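Local atomic coordinates of MutT/nudix family protein (Deinococcus radiodurans, PDB entry 2W4E), a protein that probably hydrolyses ADP-ribose or related nucleoside diphosphate compounds with the help of magnesium, as a Nudix-family hydrolase whose N-terminal part is missing here. Residues 11-16 against 87-92. Sequence-based numbering, arbitrary orientation.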
ATOM      1  N   LEU A  11     -10.393   6.634   4.386  1.00 17.33           N
ATOM      2  CA  LEU A  11     -10.485   7.541   3.256  1.00 18.76           C
ATOM      3  C   LEU A  11     -11.886   8.208   3.259  1.00 17.03           C
ATOM      4  O   LEU A  11     -12.868   7.567   2.919  1.00 17.74           O
ATOM      5  CB  LEU A  11     -10.246   6.772   1.941  1.00 16.50           C
ATOM      6  CG  LEU A  11     -10.559   7.516   0.620  1.00 17.19           C
ATOM      7  CD1 LEU A  11      -9.757   8.855   0.567  1.00 17.18           C
ATOM      8  CD2 LEU A  11     -10.186   6.550  -0.549  1.00 18.73           C
ATOM      9  N   PRO A  12     -11.983   9.493   3.651  1.00 19.23           N
ATOM     10  CA  PRO A  12     -13.291  10.112   3.787  1.00 18.32           C
ATOM     11  C   PRO A  12     -13.661  10.822   2.477  1.00 19.63           C
ATOM     12  O   PRO A  12     -12.836  11.590   1.922  1.00 19.41           O
ATOM     13  CB  PRO A  12     -13.050  11.161   4.906  1.00 18.75           C
ATOM     14  CG  PRO A  12     -11.609  11.026   5.296  1.00 18.49           C
ATOM     15  CD  PRO A  12     -10.956  10.465   4.057  1.00 18.20           C
ATOM     16  N   VAL A  13     -14.866  10.561   1.962  1.00 19.31           N
ATOM     17  CA  VAL A  13     -15.292  11.160   0.692  1.00 19.52           C
ATOM     18  C   VAL A  13     -16.653  11.849   0.901  1.00 21.34           C
ATOM     19  O   VAL A  13     -17.595  11.238   1.451  1.00 20.50           O
ATOM     20  CB  VAL A  13     -15.362  10.122  -0.438  1.00 18.67           C
ATOM     21  CG1 VAL A  13     -16.053  10.689  -1.711  1.00 20.21           C
ATOM     22  CG2 VAL A  13     -13.956   9.522  -0.776  1.00 18.96           C
ATOM     23  N   THR A  14     -16.759  13.094   0.454  1.00 21.71           N
ATOM     24  CA  THR A  14     -18.016  13.861   0.605  1.00 23.82           C
ATOM     25  C   THR A  14     -19.068  13.456  -0.454  1.00 23.88           C
ATOM     26  O   THR A  14     -18.737  12.750  -1.432  1.00 23.61           O
ATOM     27  CB  THR A  14     -17.727  15.356   0.478  1.00 23.96           C
ATOM     28  OG1 THR A  14     -17.379  15.667  -0.893  1.00 24.55           O
ATOM     29  CG2 THR A  14     -16.584  15.716   1.366  1.00 23.61           C
ATOM     30  N   ALA A  15     -20.313  13.887  -0.254  1.00 23.41           N
ATOM     31  CA  ALA A  15     -21.388  13.756  -1.254  1.00 25.25           C
ATOM     32  C   ALA A  15     -20.975  14.315  -2.607  1.00 25.90           C
ATOM     33  O   ALA A  15     -21.407  13.816  -3.638  1.00 27.58           O
ATOM     34  CB  ALA A  15     -22.705  14.502  -0.771  1.00 24.71           C
ATOM     35  N   GLN A  16     -20.130  15.339  -2.595  1.00 26.08           N
ATOM     36  CA  GLN A  16     -19.616  15.961  -3.821  1.00 28.10           C
ATOM     37  C   GLN A  16     -18.428  15.215  -4.458  1.00 27.85           C
ATOM     38  O   GLN A  16     -17.901  15.669  -5.463  1.00 30.53           O
ATOM     39  CB  GLN A  16     -19.163  17.397  -3.519  1.00 28.82           C
ATOM     40  CG  GLN A  16     -20.236  18.456  -3.585  1.00 34.30           C
ATOM     41  CD  GLN A  16     -21.403  18.215  -2.675  1.00 41.08           C
ATOM     42  OE1 GLN A  16     -21.246  18.164  -1.446  1.00 48.64           O
ATOM     43  NE2 GLN A  16     -22.600  18.118  -3.251  1.00 44.53           N
ATOM     44  N   LEU A  87     -13.289   2.858   3.551  1.00 18.32           N
ATOM     45  CA  LEU A  87     -13.834   3.967   2.772  1.00 18.32           C
ATOM     46  C   LEU A  87     -15.092   4.564   3.460  1.00 18.28           C
ATOM     47  O   LEU A  87     -16.100   3.859   3.670  1.00 18.89           O
ATOM     48  CB  LEU A  87     -14.188   3.462   1.395  1.00 17.60           C
ATOM     49  CG  LEU A  87     -14.941   4.432   0.483  1.00 18.03           C
ATOM     50  CD1 LEU A  87     -14.056   5.705   0.178  1.00 14.19           C
ATOM     51  CD2 LEU A  87     -15.299   3.707  -0.808  1.00 16.01           C
ATOM     52  N   ALA A  88     -15.035   5.842   3.802  1.00 19.24           N
ATOM     53  CA  ALA A  88     -16.205   6.544   4.377  1.00 19.08           C
ATOM     54  C   ALA A  88     -16.867   7.453   3.305  1.00 20.27           C
ATOM     55  O   ALA A  88     -16.201   8.283   2.662  1.00 18.70           O
ATOM     56  CB  ALA A  88     -15.785   7.346   5.630  1.00 19.99           C
ATOM     57  N   LEU A  89     -18.177   7.289   3.108  1.00 19.52           N
ATOM     58  CA  LEU A  89     -18.890   8.047   2.063  1.00 20.81           C
ATOM     59  C   LEU A  89     -19.878   9.011   2.687  1.00 21.63           C
ATOM     60  O   LEU A  89     -20.203   8.903   3.897  1.00 21.31           O
ATOM     61  CB  LEU A  89     -19.605   7.077   1.095  1.00 20.89           C
ATOM     62  CG  LEU A  89     -18.508   6.153   0.521  1.00 23.50           C
ATOM     63  CD1 LEU A  89     -18.996   4.785   0.174  1.00 27.96           C
ATOM     64  CD2 LEU A  89     -17.728   6.800  -0.669  1.00 23.42           C
ATOM     65  N   GLY A  90     -20.365   9.951   1.881  1.00 21.48           N
ATOM     66  CA  GLY A  90     -21.356  10.910   2.406  1.00 22.49           C
ATOM     67  C   GLY A  90     -20.835  11.748   3.565  1.00 22.90           C
ATOM     68  O   GLY A  90     -21.608  12.169   4.427  1.00 22.32           O
ATOM     69  N   VAL A  91     -19.531  12.041   3.574  1.00 23.42           N
ATOM     70  CA  VAL A  91     -18.911  12.718   4.707  1.00 22.69           C
ATOM     71  C   VAL A  91     -19.252  14.219   4.772  1.00 24.16           C
ATOM     72  O   VAL A  91     -19.216  14.925   3.761  1.00 22.06           O
ATOM     73  CB  VAL A  91     -17.358  12.520   4.719  1.00 23.71           C
ATOM     74  CG1 VAL A  91     -16.758  13.214   5.948  1.00 24.01           C
ATOM     75  CG2 VAL A  91     -17.017  10.989   4.703  1.00 20.69           C
ATOM     76  N   THR A  92     -19.677  14.663   5.952  1.00 23.74           N
ATOM     77  CA  THR A  92     -19.943  16.081   6.220  1.00 25.42           C
ATOM     78  C   THR A  92     -18.864  16.593   7.175  1.00 26.40           C
ATOM     79  O   THR A  92     -18.355  15.814   7.961  1.00 26.48           O
ATOM     80  CB  THR A  92     -21.354  16.293   6.897  1.00 25.54           C
ATOM     81  OG1 THR A  92     -21.470  15.437   8.022  1.00 24.94           O
ATOM     82  CG2 THR A  92     -22.487  15.959   5.924  1.00 24.10           C
TER
HETATM   83  O   HOH W   1     -20.338  10.236  -0.864  1.00 21.62           O
HETATM   84  O   HOH W   2     -21.041  15.392   2.017  1.00 21.56           O
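Leu87 runs alongside Leu11 across two parallel strands of the mixed Nudix sheet. From its CB, chi1 of 172° sets CG anti to the backbone N, and chi2 of 63° then turns CD1 toward 11-16. There CD1 meets Leu11 CG at 4.0 Å, the carbonyl O of Leu11, and Val13 CG2 at 3.9 Å. Val13 adds its CB to Leu89 CD2, and these branched aliphatic chains suit a sheet face packed under helix 126-141, where Leu11 touches Leu132 and Leu89 touches Leu139. On the other face Pro12 CB rests on Val91 CG2 at 4.0 Å; proline, lacking an N-H, fits because its backbone N is not used in this pairing. Ala88 N donates to Leu11 O (2.9 Å), and Val13 N to Ala88 O (2.7 Å). The strand bends at Gly90, whose phi of 61° is easily adopted without a side chain, yet Val91 N still reaches Val13 O at 3.0 Å. At the bend one water accepts from Gly90 N and donates weakly to Thr14 O; a second accepts from Ala15 N and donates to Val91 O. Since no side chain hydrogen-bonds across the pair, its direct polar grip comes from three backbone bonds, with water serving N-H and C=O groups where the bend breaks that pattern.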